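Local coordinates for protein histone-lysine N-methyltransferase SETMAR (Homo sapiens, PDB 3K9J) that methylates histone H3 lysines and binds and cleaves DNA in double-strand break repair, through a SET methylase fused to the mariner-derived transposase domain modelled here, at residues Lys13-Glu18 / Tyr170-Leu175; Val48-Lys53 / Asn144-Val149. The protein carries 3 engineered substitutions. One frame throughout, in Å; residues are numbered along the deposited sequence.

How the interactions relate
Interaction 2 is the inner of the two, a buried, charged contact in which the strand of the RNase H-like sheet carrying the magnesium-binding Asp51 faces the loop after strand 139-141. Interaction 1 lies further from the centre of the chain, is only partly buried, and is almost wholly apolar: prolines, a valine and a tyrosine join the N-terminal 13-18 run to the loop before helix 176-189. The two contacts share no segment, and along the chain interaction 2 is nested within the loop closed by interaction 1. They touch where Lys13 NZ forms a salt bridge with Asp51 OD2 at 2.9 Å, linking the apolar contact to the metal site.

Interaction 1: residues Lys13-Glu18 / Tyr170-Leu175; sequences KWVPHE and YSPDLL
Pro16 lies over one face of the Tyr170 ring, with CD 3.8 Å from the ring centroid and 25° off its normal, a CH-pi contact. The two segments belong to the WVPHEL and YSPDL sequence motifs of mariner transposases, here packed against each other. Tyr170 is the side chain to follow outward. Its CB sits 3.9 Å from Val15 CG2, and Pro16 CD leans on it as well. CG takes the tightest approach, 3.4 Å from Pro16 CD, so the proline rests nearer the root of the ring than its middle. From there the ring splits its contacts: CD1 meets Pro16 CG at 3.8 Å, while CD2 has the carbonyl oxygen of Trp14 obliquely beside it, at 3.8 Å. Further out the touch thins, Tyr170 CE1 still just reaching Pro16 CG, and the hydroxyl runs on past the proline. CG stands anti to the carbonyl carbon (chi1 -57°), which turns the side chain toward 13-18; the two side chains run at about a right angle, with Pro16 over the ring face.

Next to this, Val15 CG2 touches both Tyr170 CB and Pro172 CD, lying 3.9 Å from the latter. Lys13 continues the apolar line with its first carbons, CB lying 3.8 Å from Pro172 CG. The lysine then bends at chi2 and leads its amine away from the proline, to Asp51 of the magnesium site.

The loop is fixed from other directions too: Tyr170 O bonds to Tyr237 OH, and Asp173 forms a salt bridge with Arg27 of helix 21-40. Strand 13-14 pairs with strand 9-10, Gln23 of helix 21-40 touches both Pro16 and Tyr170, and Leu175 takes the N-cap position of helix 176-189, so the contact sits where the N-terminal hairpin meets these two helices.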
loop_
_atom_site.group_PDB
_atom_site.type_symbol
_atom_site.label_atom_id
_atom_site.label_comp_id
_atom_site.label_asym_id
_atom_site.label_seq_id
_atom_site.Cartn_x
_atom_site.Cartn_y
_atom_site.Cartn_z
ATOM N N LYS B 13 -11.778 15.887 9.457
ATOM C CA LYS B 13 -10.336 15.728 9.597
ATOM C C LYS B 13 -9.630 16.967 9.065
ATOM O O LYS B 13 -10.193 17.706 8.259
ATOM C CB LYS B 13 -9.856 14.492 8.841
ATOM C CG LYS B 13 -10.675 13.248 9.114
ATOM C CD LYS B 13 -10.696 12.894 10.594
ATOM C CE LYS B 13 -11.460 11.599 10.824
ATOM N NZ LYS B 13 -11.667 11.272 12.269
ATOM N N TRP B 14 -8.404 17.201 9.520
ATOM C CA TRP B 14 -7.624 18.324 9.009
ATOM C C TRP B 14 -6.730 17.912 7.845
ATOM O O TRP B 14 -6.076 16.867 7.879
ATOM C CB TRP B 14 -6.832 19.024 10.119
ATOM C CG TRP B 14 -7.483 20.301 10.570
ATOM C CD1 TRP B 14 -7.183 21.566 10.149
ATOM C CD2 TRP B 14 -8.559 20.437 11.506
ATOM N NE1 TRP B 14 -7.999 22.480 10.771
ATOM C CE2 TRP B 14 -8.852 21.813 11.610
ATOM C CE3 TRP B 14 -9.301 19.530 12.268
ATOM C CZ2 TRP B 14 -9.853 22.301 12.444
ATOM C CZ3 TRP B 14 -10.294 20.016 13.094
ATOM C CH2 TRP B 14 -10.561 21.388 13.177
ATOM N N VAL B 15 -6.712 18.758 6.822
ATOM C CA VAL B 15 -6.150 18.421 5.521
ATOM C C VAL B 15 -5.486 19.657 4.921
ATOM O O VAL B 15 -5.929 20.779 5.170
ATOM C CB VAL B 15 -7.276 17.923 4.592
ATOM C CG1 VAL B 15 -7.107 18.453 3.182
ATOM C CG2 VAL B 15 -7.401 16.401 4.648
ATOM N N PRO B 16 -4.413 19.457 4.137
ATOM C CA PRO B 16 -3.702 20.581 3.519
ATOM C C PRO B 16 -4.642 21.485 2.743
ATOM O O PRO B 16 -5.510 20.995 2.019
ATOM C CB PRO B 16 -2.743 19.889 2.549
ATOM C CG PRO B 16 -2.512 18.553 3.150
ATOM C CD PRO B 16 -3.803 18.162 3.790
ATOM N N HIS B 17 -4.466 22.794 2.906
ATOM C CA HIS B 17 -5.235 23.781 2.155
ATOM C C HIS B 17 -5.025 23.526 0.677
ATOM O O HIS B 17 -5.908 23.767 -0.147
ATOM C CB HIS B 17 -4.779 25.200 2.505
ATOM C CG HIS B 17 -5.415 26.265 1.665
ATOM N ND1 HIS B 17 -5.061 26.491 0.351
ATOM C CD2 HIS B 17 -6.377 27.174 1.955
ATOM C CE1 HIS B 17 -5.782 27.486 -0.133
ATOM N NE2 HIS B 17 -6.586 27.921 0.821
ATOM N N GLU B 18 -3.836 23.036 0.348
ATOM C CA GLU B 18 -3.533 22.646 -1.017
ATOM C C GLU B 18 -2.607 21.439 -0.994
ATOM O O GLU B 18 -1.518 21.492 -0.424
ATOM C CB GLU B 18 -2.888 23.805 -1.776
ATOM C CG GLU B 18 -2.927 23.649 -3.280
ATOM C CD GLU B 18 -2.284 24.818 -3.991
ATOM O OE1 GLU B 18 -1.345 25.411 -3.421
ATOM O OE2 GLU B 18 -2.716 25.145 -5.119
ATOM N N TYR B 170 -3.938 12.167 4.224
ATOM C CA TYR B 170 -4.893 13.250 4.033
ATOM C C TYR B 170 -6.026 12.886 3.081
ATOM O O TYR B 170 -6.425 13.693 2.238
ATOM C CB TYR B 170 -4.153 14.505 3.544
ATOM C CG TYR B 170 -3.065 14.912 4.498
ATOM C CD1 TYR B 170 -1.739 14.979 4.094
ATOM C CD2 TYR B 170 -3.362 15.187 5.825
ATOM C CE1 TYR B 170 -0.738 15.329 4.988
ATOM C CE2 TYR B 170 -2.375 15.540 6.722
ATOM C CZ TYR B 170 -1.067 15.611 6.300
ATOM O OH TYR B 170 -0.089 15.958 7.204
ATOM N N SER B 171 -6.580 11.690 3.240
ATOM C CA SER B 171 -7.614 11.232 2.325
ATOM C C SER B 171 -8.865 10.691 3.021
ATOM O O SER B 171 -9.220 9.531 2.851
ATOM C CB SER B 171 -7.040 10.184 1.362
ATOM O OG SER B 171 -5.934 10.711 0.653
ATOM N N PRO B 172 -9.556 11.543 3.796
ATOM C CA PRO B 172 -10.832 11.126 4.389
ATOM C C PRO B 172 -11.869 10.838 3.309
ATOM O O PRO B 172 -12.846 10.123 3.550
ATOM C CB PRO B 172 -11.286 12.364 5.186
ATOM C CG PRO B 172 -10.127 13.298 5.230
ATOM C CD PRO B 172 -9.226 12.950 4.080
ATOM N N ASP B 173 -11.687 11.428 2.133
ATOM C CA ASP B 173 -12.644 11.217 1.057
ATOM C C ASP B 173 -12.591 9.796 0.532
ATOM O O ASP B 173 -13.456 9.393 -0.242
ATOM C CB ASP B 173 -12.490 12.254 -0.078
ATOM C CG ASP B 173 -11.061 12.351 -0.626
ATOM O OD1 ASP B 173 -10.109 11.874 0.032
ATOM O OD2 ASP B 173 -10.897 12.921 -1.728
ATOM N N LEU B 174 -11.588 9.037 0.982
ATOM C CA LEU B 174 -11.430 7.636 0.597
ATOM C C LEU B 174 -11.653 6.676 1.783
ATOM O O LEU B 174 -11.384 5.482 1.689
ATOM C CB LEU B 174 -10.023 7.420 0.008
ATOM C CG LEU B 174 -9.758 7.459 -1.493
ATOM C CD1 LEU B 174 -10.826 8.175 -2.281
ATOM C CD2 LEU B 174 -8.348 7.997 -1.818
ATOM N N LEU B 175 -12.147 7.202 2.898
ATOM C CA LEU B 175 -12.416 6.381 4.076
ATOM C C LEU B 175 -13.908 6.389 4.317
ATOM O O LEU B 175 -14.471 7.419 4.687
ATOM C CB LEU B 175 -11.681 6.919 5.305
ATOM C CG LEU B 175 -10.150 6.898 5.286
ATOM C CD1 LEU B 175 -9.589 7.744 6.410
ATOM C CD2 LEU B 175 -9.622 5.453 5.376
#

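Interaction 2: residues Val48-Lys53 / Asn144-Val149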
loop_
_atom_site.group_PDB
_atom_site.type_symbol
_atom_site.label_atom_id
_atom_site.label_comp_id
_atom_site.label_asym_id
_atom_site.label_seq_id
_atom_site.Cartn_x
_atom_site.Cartn_y
_atom_site.Cartn_z
ATOM N N VAL B 48 -13.144 -4.557 6.230
ATOM C CA VAL B 48 -13.631 -4.088 7.525
ATOM C C VAL B 48 -13.035 -2.703 7.652
ATOM O O VAL B 48 -11.903 -2.502 7.259
ATOM C CB VAL B 48 -13.094 -4.998 8.627
ATOM C CG1 VAL B 48 -13.515 -4.488 9.997
ATOM C CG2 VAL B 48 -13.604 -6.421 8.398
ATOM N N THR B 49 -13.789 -1.729 8.155
ATOM C CA THR B 49 -13.237 -0.382 8.256
ATOM C C THR B 49 -13.693 0.258 9.567
ATOM O O THR B 49 -14.646 -0.207 10.197
ATOM C CB THR B 49 -13.573 0.498 7.023
ATOM O OG1 THR B 49 -12.743 1.669 7.016
ATOM C CG2 THR B 49 -15.055 0.914 7.001
ATOM N N CYS B 50 -13.001 1.303 9.986
ATOM C CA CYS B 50 -13.257 1.873 11.299
ATOM C C CYS B 50 -12.724 3.289 11.397
ATOM O O CYS B 50 -11.915 3.707 10.587
ATOM C CB CYS B 50 -12.557 1.040 12.352
ATOM S SG CYS B 50 -10.767 1.182 12.193
ATOM N N ASP B 51 -13.158 4.020 12.421
ATOM C CA ASP B 51 -12.561 5.303 12.715
ATOM C C ASP B 51 -13.116 5.769 14.044
ATOM O O ASP B 51 -14.004 5.134 14.591
ATOM C CB ASP B 51 -12.917 6.348 11.659
ATOM C CG ASP B 51 -12.054 7.592 11.777
ATOM O OD1 ASP B 51 -10.950 7.485 12.342
ATOM O OD2 ASP B 51 -12.471 8.671 11.310
ATOM N N GLU B 52 -12.617 6.897 14.522
ATOM C CA GLU B 52 -13.060 7.439 15.810
ATOM C C GLU B 52 -13.746 8.777 15.641
ATOM O O GLU B 52 -13.559 9.454 14.638
ATOM C CB GLU B 52 -11.863 7.598 16.745
ATOM C CG GLU B 52 -11.211 6.297 17.135
ATOM C CD GLU B 52 -10.092 5.902 16.195
ATOM O OE1 GLU B 52 -9.962 4.693 15.914
ATOM O OE2 GLU B 52 -9.351 6.796 15.734
ATOM N N LYS B 53 -14.521 9.191 16.642
ATOM C CA LYS B 53 -15.219 10.454 16.515
ATOM C C LYS B 53 -15.506 10.966 17.909
ATOM O O LYS B 53 -15.821 10.184 18.798
ATOM C CB LYS B 53 -16.546 10.269 15.771
ATOM C CG LYS B 53 -17.327 11.569 15.511
ATOM C CD LYS B 53 -18.584 11.316 14.682
ATOM C CE LYS B 53 -19.473 12.565 14.585
ATOM N NZ LYS B 53 -18.706 13.783 14.190
ATOM N N ASN B 144 -3.832 4.895 8.854
ATOM C CA ASN B 144 -2.688 4.414 9.625
ATOM C C ASN B 144 -1.776 5.529 10.140
ATOM O O ASN B 144 -0.740 5.261 10.753
ATOM C CB ASN B 144 -1.885 3.376 8.839
ATOM C CG ASN B 144 -0.997 4.001 7.773
ATOM O OD1 ASN B 144 -1.178 5.160 7.381
ATOM N ND2 ASN B 144 -0.037 3.224 7.284
ATOM N N ALA B 145 -2.163 6.776 9.880
ATOM C CA ALA B 145 -1.426 7.933 10.380
ATOM C C ALA B 145 -1.816 8.279 11.814
ATOM O O ALA B 145 -1.116 9.031 12.496
ATOM C CB ALA B 145 -1.633 9.137 9.465
ATOM N N ARG B 146 -2.935 7.734 12.278
ATOM C CA ARG B 146 -3.346 7.960 13.655
ATOM C C ARG B 146 -2.250 7.492 14.611
ATOM O O ARG B 146 -1.635 6.450 14.401
ATOM C CB ARG B 146 -4.667 7.251 13.945
ATOM C CG ARG B 146 -5.813 7.695 13.043
ATOM C CD ARG B 146 -7.023 6.769 13.182
ATOM N NE ARG B 146 -6.689 5.389 12.821
ATOM C CZ ARG B 146 -7.444 4.334 13.117
ATOM N NH1 ARG B 146 -8.579 4.492 13.779
ATOM N NH2 ARG B 146 -7.064 3.117 12.753
ATOM N N PRO B 147 -1.983 8.285 15.655
ATOM C CA PRO B 147 -0.960 7.992 16.668
ATOM C C PRO B 147 -1.107 6.627 17.348
ATOM O O PRO B 147 -0.095 5.990 17.662
ATOM C CB PRO B 147 -1.162 9.118 17.695
ATOM C CG PRO B 147 -2.505 9.743 17.334
ATOM C CD PRO B 147 -2.546 9.628 15.851
ATOM N N HIS B 148 -2.332 6.181 17.592
ATOM C CA HIS B 148 -2.511 4.904 18.273
ATOM C C HIS B 148 -2.353 3.699 17.341
ATOM O O HIS B 148 -2.660 2.569 17.721
ATOM C CB HIS B 148 -3.848 4.854 19.014
ATOM C CG HIS B 148 -5.010 5.320 18.198
ATOM N ND1 HIS B 148 -5.834 4.454 17.515
ATOM C CD2 HIS B 148 -5.483 6.566 17.956
ATOM C CE1 HIS B 148 -6.767 5.147 16.882
ATOM N NE2 HIS B 148 -6.578 6.429 17.136
ATOM N N VAL B 149 -1.886 3.940 16.121
ATOM C CA VAL B 149 -1.512 2.844 15.230
ATOM C C VAL B 149 0.003 2.662 15.279
ATOM O O VAL B 149 0.726 2.901 14.304
ATOM C CB VAL B 149 -2.023 3.068 13.791
ATOM C CG1 VAL B 149 -1.652 1.892 12.900
ATOM C CG2 VAL B 149 -3.543 3.264 13.820
#
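Glu52 OE2 is gripped by two donors from the facing loop, Arg146 NH1 at 3.1 Å and His148 NE2 at 3.1 Å, both weak, bent bonds. The acceptor sits on strand 47-56, the central strand of the RNase H-like sheet, and the donors on the loop just after the magnesium-binding Asp143. The other carboxylate oxygen makes the closer contact: Glu52 OE1 lies 2.6 Å from Arg146 NH1 in a salt bridge. Both oxygens thus approach one nitrogen, OE1 at the guanidinium edge, the two planes only 9° apart. The imidazole is turned differently, about 75° to the carboxylate, and offers its NE2 edge to OE2. A bend in the glutamate chain (chi2 91°) brings the carboxylate round to both.

Asp51, one of the two aspartates assigned to magnesium binding, stands beside this pair. Its OD1 is 4.1 Å from Arg146 NH1 but well out of the guanidinium plane, so only charge acts between them; OD1 instead receives a weak bond from Glu52 N, 2.8 Å away. OD2 bonds Asn178, probably the asparagine that replaces the third aspartate of the transposase triad. Arg146 is itself held by Asp143 O at NE and Tyr114 OH at NH2. Were Arg146 cut back to an alanine, the buried Glu52 carboxylate would probably keep only the weak His148 bond across this contact, and a positive charge next to Asp51 would be lost. Over one face of the guanidinium lies His148 CE1, 3.5 Å above the plane and toward its rim.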